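Local coordinates for protein 3-keto-5-aminohexanoate cleavage enzyme (Ralstonia eutropha, PDB 3C6C) that probably cleaves 3-keto-5-aminohexanoate or a related beta-keto acid, using a divalent metal ion bound in a TIM-barrel fold, at residues M254-L268 / A280-I293. Sequence-based numbering, arbitrary orientation. Where two conformers were deposited one is given.
Sequences MAQAALLGGNVRVGL and ATNGQLVERARTVI
In this TIM beta/alpha-barrel, strand 264-266 and helix 282-293 exemplify how a barrel strand is covered by the helix that follows it, running back roughly antiparallel; helix 254-260 lies beside helix 282-293, their axes 37° apart. M254, a selenomethionine, touches three helix residues at once. Its CG, anti to the backbone N (chi1 178°), reaches A289 CB; the bend at chi2 sets SE 4.0 Å from I293 CG1, and the bend at chi3 turns CE to within 3.8 Å of V292 CB. From the strand, V264 CG2 and I293 CD1 meet tip to tip. V266 divides its branches: CG1 rests on A289 CB at 4.0 Å, whereas CG2 lies over the L285-V286 backbone. Just past the strand a hydrogen bond joins the apolar packing: L268 N donates to N282 OD1 (3.0 Å, N-H...O 162°), tilted from the carbonyl plane, while L268 CD1 lies 3.4 Å from the amide's ND2. That ND2 donates to V30 O, so both ends of the amide are held, probably fixing its rotation. Residues 267-268, thus gripped, lead straight into E269, a ligand of the bound nickel. L285 CD1 packs 3.6 Å from G267 C. A T281-Q284 capping box closes the helix start. Strand 264-266 pairs in parallel with strand 23-29, helix 47-60 touches N282 and V286, and L296 and H295 of the second subunit pack on A255 and V292, respectively.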
HETATM    1  N   MSE A 254     -10.789  15.628   2.752  1.00 14.44           N
HETATM    2  CA  MSE A 254     -10.059  16.782   3.298  1.00 15.41           C
HETATM    3  C   MSE A 254      -9.140  16.349   4.451  1.00 15.77           C
HETATM    4  O   MSE A 254      -7.938  16.661   4.479  1.00 16.34           O
HETATM    5  CB  MSE A 254     -11.061  17.857   3.775  1.00 15.05           C
HETATM    6  CG  MSE A 254     -10.465  19.135   4.428  1.00 15.49           C
HETATM    7 SE   MSE A 254     -10.053  18.921   6.288  0.75 12.44          SE
HETATM    8  CE  MSE A 254     -11.761  18.342   6.969  1.00 16.26           C
ATOM      9  N   ALA A 255      -9.708  15.604   5.389  1.00 17.39           N
ATOM     10  CA  ALA A 255      -8.936  15.182   6.567  1.00 15.39           C
ATOM     11  C   ALA A 255      -7.798  14.251   6.130  1.00 16.27           C
ATOM     12  O   ALA A 255      -6.660  14.320   6.623  1.00 14.56           O
ATOM     13  CB  ALA A 255      -9.842  14.507   7.657  1.00 16.81           C
ATOM     14  N   GLN A 256      -8.109  13.398   5.173  1.00 16.05           N
ATOM     15  CA  GLN A 256      -7.153  12.368   4.711  1.00 18.04           C
ATOM     16  C   GLN A 256      -5.980  13.019   3.999  1.00 17.13           C
ATOM     17  O   GLN A 256      -4.816  12.659   4.227  1.00 17.83           O
ATOM     18  CB  GLN A 256      -7.821  11.326   3.784  1.00 17.82           C
ATOM     19  CG  GLN A 256      -6.858  10.206   3.424  1.00 17.34           C
ATOM     20  CD  GLN A 256      -6.393   9.477   4.649  1.00 18.25           C
ATOM     21  OE1 GLN A 256      -7.075   8.555   5.115  1.00 16.74           O
ATOM     22  NE2 GLN A 256      -5.249   9.897   5.215  1.00 16.24           N
ATOM     23  N   ALA A 257      -6.274  14.045   3.212  1.00 16.52           N
ATOM     24  CA  ALA A 257      -5.212  14.821   2.548  1.00 16.80           C
ATOM     25  C   ALA A 257      -4.338  15.521   3.580  1.00 16.78           C
ATOM     26  O   ALA A 257      -3.113  15.447   3.517  1.00 18.51           O
ATOM     27  CB  ALA A 257      -5.770  15.830   1.520  1.00 15.12           C
ATOM     28  N   ALA A 258      -4.965  16.171   4.554  1.00 16.46           N
ATOM     29  CA  ALA A 258      -4.215  16.885   5.605  1.00 16.31           C
ATOM     30  C   ALA A 258      -3.257  15.920   6.290  1.00 17.82           C
ATOM     31  O   ALA A 258      -2.095  16.244   6.537  1.00 17.33           O
ATOM     32  CB  ALA A 258      -5.145  17.553   6.633  1.00 18.75           C
ATOM     33  N   LEU A 259      -3.766  14.730   6.569  1.00 17.09           N
ATOM     34  CA  LEU A 259      -2.999  13.714   7.308  1.00 16.83           C
ATOM     35  C   LEU A 259      -1.765  13.189   6.526  1.00 18.46           C
ATOM     36  O   LEU A 259      -0.773  12.730   7.119  1.00 20.44           O
ATOM     37  CB  LEU A 259      -3.897  12.553   7.708  1.00 17.23           C
ATOM     38  CG  LEU A 259      -4.833  12.827   8.898  1.00 16.30           C
ATOM     39  CD1 LEU A 259      -5.902  11.728   8.958  1.00 19.04           C
ATOM     40  CD2 LEU A 259      -4.067  12.904  10.244  1.00 16.90           C
ATOM     41  N   LEU A 260      -1.836  13.297   5.214  1.00 17.21           N
ATOM     42  CA  LEU A 260      -0.827  12.711   4.280  1.00 17.30           C
ATOM     43  C   LEU A 260       0.135  13.748   3.707  1.00 18.46           C
ATOM     44  O   LEU A 260       0.988  13.428   2.873  1.00 19.22           O
ATOM     45  CB  LEU A 260      -1.523  11.909   3.174  1.00 20.44           C
ATOM     46  CG  LEU A 260      -2.120  10.565   3.634  1.00 17.52           C
ATOM     47  CD1 LEU A 260      -2.918   9.959   2.459  1.00 19.18           C
ATOM     48  CD2 LEU A 260      -1.021   9.611   4.195  1.00 21.83           C
ATOM     49  N   GLY A 261      -0.016  14.980   4.176  1.00 17.46           N
ATOM     50  CA  GLY A 261       0.850  16.110   3.785  1.00 19.19           C
ATOM     51  C   GLY A 261       0.401  16.922   2.592  1.00 18.04           C
ATOM     52  O   GLY A 261       1.138  17.772   2.049  1.00 20.85           O
ATOM     53  N   GLY A 262      -0.834  16.660   2.189  1.00 16.25           N
ATOM     54  CA  GLY A 262      -1.467  17.400   1.074  1.00 17.35           C
ATOM     55  C   GLY A 262      -2.251  18.609   1.527  1.00 18.43           C
ATOM     56  O   GLY A 262      -2.496  18.832   2.711  1.00 17.64           O
ATOM     57  N   ASN A 263      -2.566  19.441   0.551  1.00 15.04           N
ATOM     58  CA  ASN A 263      -3.458  20.564   0.773  1.00 16.56           C
ATOM     59  C   ASN A 263      -4.874  20.114   0.473  1.00 17.31           C
ATOM     60  O   ASN A 263      -5.092  18.982   0.059  1.00 16.06           O
ATOM     61  CB  ASN A 263      -3.008  21.725  -0.081  1.00 17.12           C
ATOM     62  CG  ASN A 263      -1.598  22.142   0.288  1.00 17.86           C
ATOM     63  OD1 ASN A 263      -1.325  22.430   1.452  1.00 17.16           O
ATOM     64  ND2 ASN A 263      -0.674  22.058  -0.672  1.00 17.21           N
ATOM     65  N   VAL A 264      -5.826  20.999   0.753  1.00 16.24           N
ATOM     66  CA  VAL A 264      -7.236  20.632   0.808  1.00 15.67           C
ATOM     67  C   VAL A 264      -8.157  21.603   0.101  1.00 16.57           C
ATOM     68  O   VAL A 264      -7.792  22.720  -0.215  1.00 15.23           O
ATOM     69  CB  VAL A 264      -7.724  20.435   2.286  1.00 16.00           C
ATOM     70  CG1 VAL A 264      -6.748  19.487   3.031  1.00 17.01           C
ATOM     71  CG2 VAL A 264      -7.885  21.754   3.020  1.00 14.56           C
ATOM     72  N   ARG A 265      -9.385  21.122  -0.122  1.00 14.89           N
ATOM     73  CA  ARG A 265     -10.417  21.878  -0.814  1.00 16.79           C
ATOM     74  C   ARG A 265     -11.793  21.472  -0.293  1.00 17.62           C
ATOM     75  O   ARG A 265     -12.089  20.288  -0.090  1.00 17.65           O
ATOM     76  CB  ARG A 265     -10.285  21.676  -2.333  1.00 16.64           C
ATOM     77  CG  ARG A 265     -11.521  21.973  -3.147  1.00 17.65           C
ATOM     78  CD  ARG A 265     -11.244  22.057  -4.614  1.00 18.65           C
ATOM     79  NE  ARG A 265     -12.445  21.784  -5.397  1.00 17.11           N
ATOM     80  CZ  ARG A 265     -12.585  22.039  -6.681  1.00 15.94           C
ATOM     81  NH1 ARG A 265     -11.601  22.621  -7.353  1.00 19.45           N
ATOM     82  NH2 ARG A 265     -13.682  21.675  -7.296  1.00 18.47           N
ATOM     83  N   VAL A 266     -12.585  22.502  -0.043  1.00 15.48           N
ATOM     84  CA  VAL A 266     -14.007  22.379   0.210  1.00 16.57           C
ATOM     85  C   VAL A 266     -14.784  23.381  -0.623  1.00 16.74           C
ATOM     86  O   VAL A 266     -14.209  24.087  -1.446  1.00 17.54           O
ATOM     87  CB  VAL A 266     -14.341  22.509   1.738  1.00 19.12           C
ATOM     88  CG1 VAL A 266     -13.619  21.391   2.549  1.00 14.94           C
ATOM     89  CG2 VAL A 266     -14.037  23.902   2.322  1.00 15.90           C
ATOM     90  N   GLY A 267     -16.100  23.419  -0.407  1.00 17.43           N
ATOM     91  CA  GLY A 267     -16.957  24.361  -1.129  1.00 17.00           C
ATOM     92  C   GLY A 267     -18.195  23.792  -1.772  1.00 16.69           C
ATOM     93  O   GLY A 267     -18.302  22.608  -2.012  1.00 17.56           O
ATOM     94  N   LEU A 268     -19.105  24.707  -2.106  1.00 17.12           N
ATOM     95  CA  LEU A 268     -20.397  24.355  -2.697  1.00 16.47           C
ATOM     96  C   LEU A 268     -20.281  23.778  -4.116  1.00 17.32           C
ATOM     97  O   LEU A 268     -21.223  23.160  -4.612  1.00 17.99           O
ATOM     98  CB  LEU A 268     -21.351  25.559  -2.675  1.00 16.12           C
ATOM     99  CG  LEU A 268     -21.759  26.073  -1.298  1.00 16.02           C
ATOM    100  CD1 LEU A 268     -22.644  27.314  -1.469  1.00 15.16           C
ATOM    101  CD2 LEU A 268     -22.467  24.971  -0.522  1.00 17.92           C
ATOM    102  N   ALA A 280     -25.408  23.917   3.341  1.00 17.09           N
ATOM    103  CA  ALA A 280     -24.253  24.698   3.832  1.00 17.65           C
ATOM    104  C   ALA A 280     -24.057  26.014   3.093  1.00 17.64           C
ATOM    105  O   ALA A 280     -24.430  26.181   1.928  1.00 17.85           O
ATOM    106  CB  ALA A 280     -22.953  23.872   3.710  1.00 15.80           C
ATOM    107  N   THR A 281     -23.423  26.945   3.791  1.00 16.93           N
ATOM    108  CA  THR A 281     -22.714  28.034   3.124  1.00 16.58           C
ATOM    109  C   THR A 281     -21.235  27.649   2.925  1.00 18.33           C
ATOM    110  O   THR A 281     -20.693  26.777   3.603  1.00 15.55           O
ATOM    111  CB  THR A 281     -22.761  29.359   3.935  1.00 18.39           C
ATOM    112  OG1 THR A 281     -21.904  29.241   5.091  1.00 17.02           O
ATOM    113  CG2 THR A 281     -24.247  29.769   4.339  1.00 18.54           C
ATOM    114  N   ASN A 282     -20.572  28.352   2.018  1.00 16.10           N
ATOM    115  CA  ASN A 282     -19.136  28.158   1.803  1.00 16.42           C
ATOM    116  C   ASN A 282     -18.373  28.421   3.081  1.00 15.44           C
ATOM    117  O   ASN A 282     -17.510  27.643   3.457  1.00 17.01           O
ATOM    118  CB  ASN A 282     -18.598  29.019   0.670  1.00 15.56           C
ATOM    119  CG  ASN A 282     -18.903  28.432  -0.691  1.00 16.15           C
ATOM    120  OD1 ASN A 282     -18.366  27.386  -1.055  1.00 16.74           O
ATOM    121  ND2 ASN A 282     -19.761  29.113  -1.454  1.00 16.16           N
ATOM    122  N   GLY A 283     -18.747  29.480   3.790  1.00 15.58           N
ATOM    123  CA  GLY A 283     -18.100  29.811   5.062  1.00 16.02           C
ATOM    124  C   GLY A 283     -18.175  28.708   6.082  1.00 14.95           C
ATOM    125  O   GLY A 283     -17.219  28.406   6.802  1.00 16.68           O
ATOM    126  N   GLN A 284     -19.327  28.068   6.133  1.00 16.36           N
ATOM    127  CA  GLN A 284     -19.518  26.998   7.116  1.00 16.50           C
ATOM    128  C   GLN A 284     -18.609  25.805   6.792  1.00 15.70           C
ATOM    129  O   GLN A 284     -18.047  25.160   7.660  1.00 15.03           O
ATOM    130  CB  GLN A 284     -20.990  26.575   7.152  1.00 17.90           C
ATOM    131  CG  GLN A 284     -21.827  27.592   7.833  1.00 15.67           C
ATOM    132  CD  GLN A 284     -23.311  27.412   7.610  1.00 22.07           C
ATOM    133  OE1 GLN A 284     -23.746  26.599   6.806  1.00 19.30           O
ATOM    134  NE2 GLN A 284     -24.098  28.217   8.318  1.00 28.11           N
ATOM    135  N   LEU A 285     -18.472  25.529   5.519  1.00 14.48           N
ATOM    136  CA  LEU A 285     -17.640  24.402   5.050  1.00 16.15           C
ATOM    137  C   LEU A 285     -16.173  24.670   5.360  1.00 14.76           C
ATOM    138  O   LEU A 285     -15.454  23.798   5.828  1.00 16.23           O
ATOM    139  CB  LEU A 285     -17.857  24.119   3.562  1.00 17.30           C
ATOM    140  CG  LEU A 285     -19.243  23.612   3.145  1.00 15.70           C
ATOM    141  CD1 LEU A 285     -19.316  23.473   1.605  1.00 15.10           C
ATOM    142  CD2 LEU A 285     -19.636  22.283   3.886  1.00 17.83           C
ATOM    143  N   VAL A 286     -15.747  25.911   5.117  1.00 15.18           N
ATOM    144  CA  VAL A 286     -14.389  26.339   5.434  1.00 16.41           C
ATOM    145  C   VAL A 286     -14.153  26.234   6.936  1.00 15.47           C
ATOM    146  O   VAL A 286     -13.115  25.771   7.394  1.00 16.21           O
ATOM    147  CB  VAL A 286     -14.086  27.785   4.927  1.00 15.08           C
ATOM    148  CG1 VAL A 286     -12.731  28.257   5.465  1.00 17.54           C
ATOM    149  CG2 VAL A 286     -14.075  27.864   3.358  1.00 14.89           C
ATOM    150  N   GLU A 287     -15.130  26.674   7.718  1.00 17.42           N
ATOM    151  CA  GLU A 287     -14.991  26.687   9.183  1.00 17.92           C
ATOM    152  C   GLU A 287     -14.824  25.279   9.714  1.00 17.58           C
ATOM    153  O   GLU A 287     -13.971  24.992  10.567  1.00 17.08           O
ATOM    154  CB  GLU A 287     -16.203  27.347   9.829  1.00 18.32           C
ATOM    155  CG  GLU A 287     -16.202  27.286  11.329  1.00 26.83           C
ATOM    156  CD  GLU A 287     -17.472  27.914  11.927  1.00 40.82           C
ATOM    157  OE1 GLU A 287     -18.506  28.000  11.204  1.00 49.39           O
ATOM    158  OE2 GLU A 287     -17.421  28.313  13.115  1.00 46.98           O
ATOM    159  N   ARG A 288     -15.583  24.365   9.139  1.00 17.26           N
ATOM    160  CA  ARG A 288     -15.559  22.954   9.578  0.50 17.27           C
ATOM    161  C   ARG A 288     -14.198  22.326   9.297  1.00 17.38           C
ATOM    162  O   ARG A 288     -13.617  21.660  10.145  1.00 17.97           O
ATOM    163  CB  ARG A 288     -16.689  22.138   8.927  0.50 18.71           C
ATOM    164  CG  ARG A 288     -16.605  20.617   9.134  0.50 17.39           C
ATOM    165  CD  ARG A 288     -17.989  19.953   8.992  0.50 25.01           C
ATOM    166  NE  ARG A 288     -18.874  20.587   9.962  0.50 28.22           N
ATOM    167  CZ  ARG A 288     -20.151  20.290  10.163  0.50 23.36           C
ATOM    168  NH1 ARG A 288     -20.761  19.373   9.433  0.50 26.30           N
ATOM    169  NH2 ARG A 288     -20.821  20.946  11.099  0.50 27.84           N
ATOM    170  N   ALA A 289     -13.695  22.580   8.098  1.00 14.94           N
ATOM    171  CA  ALA A 289     -12.404  22.021   7.643  1.00 13.12           C
ATOM    172  C   ALA A 289     -11.256  22.581   8.501  1.00 15.10           C
ATOM    173  O   ALA A 289     -10.348  21.878   8.954  1.00 16.82           O
ATOM    174  CB  ALA A 289     -12.196  22.325   6.121  1.00 13.79           C
ATOM    175  N   ARG A 290     -11.371  23.872   8.763  1.00 16.85           N
ATOM    176  CA  ARG A 290     -10.365  24.596   9.572  1.00 16.33           C
ATOM    177  C   ARG A 290     -10.279  24.038  10.985  1.00 15.62           C
ATOM    178  O   ARG A 290      -9.182  23.806  11.538  1.00 15.76           O
ATOM    179  CB  ARG A 290     -10.629  26.102   9.566  1.00 16.50           C
ATOM    180  CG  ARG A 290      -9.701  26.869  10.489  1.00 17.15           C
ATOM    181  CD  ARG A 290      -9.949  28.330  10.341  1.00 20.10           C
ATOM    182  NE  ARG A 290      -9.303  29.073  11.411  1.00 23.02           N
ATOM    183  CZ  ARG A 290      -9.440  30.378  11.589  1.00 28.90           C
ATOM    184  NH1 ARG A 290     -10.166  31.093  10.743  1.00 24.96           N
ATOM    185  NH2 ARG A 290      -8.818  30.971  12.595  1.00 30.62           N
ATOM    186  N   THR A 291     -11.451  23.789  11.556  1.00 14.64           N
ATOM    187  CA  THR A 291     -11.555  23.205  12.894  1.00 13.58           C
ATOM    188  C   THR A 291     -10.884  21.829  12.972  1.00 15.38           C
ATOM    189  O   THR A 291     -10.107  21.537  13.882  1.00 15.61           O
ATOM    190  CB  THR A 291     -13.021  23.146  13.362  1.00 15.85           C
ATOM    191  OG1 THR A 291     -13.511  24.484  13.526  1.00 17.02           O
ATOM    192  CG2 THR A 291     -13.141  22.381  14.690  1.00 18.26           C
ATOM    193  N   VAL A 292     -11.158  21.001  11.975  1.00 14.97           N
ATOM    194  CA  VAL A 292     -10.547  19.683  11.890  1.00 15.28           C
ATOM    195  C   VAL A 292      -9.017  19.794  11.805  1.00 15.17           C
ATOM    196  O   VAL A 292      -8.275  19.165  12.574  1.00 15.07           O
ATOM    197  CB  VAL A 292     -11.129  18.819  10.730  1.00 15.33           C
ATOM    198  CG1 VAL A 292     -10.235  17.561  10.536  1.00 14.78           C
ATOM    199  CG2 VAL A 292     -12.622  18.433  11.020  1.00 16.37           C
ATOM    200  N   ILE A 293      -8.546  20.624  10.894  1.00 15.01           N
ATOM    201  CA  ILE A 293      -7.087  20.821  10.667  1.00 16.18           C
ATOM    202  C   ILE A 293      -6.373  21.276  11.952  1.00 17.60           C
ATOM    203  O   ILE A 293      -5.318  20.768  12.332  1.00 15.76           O
ATOM    204  CB  ILE A 293      -6.856  21.805   9.455  1.00 14.69           C
ATOM    205  CG1 ILE A 293      -7.280  21.108   8.147  1.00 16.28           C
ATOM    206  CG2 ILE A 293      -5.389  22.297   9.363  1.00 15.55           C
ATOM    207  CD1 ILE A 293      -7.460  22.082   6.965  1.00 17.69           C
TER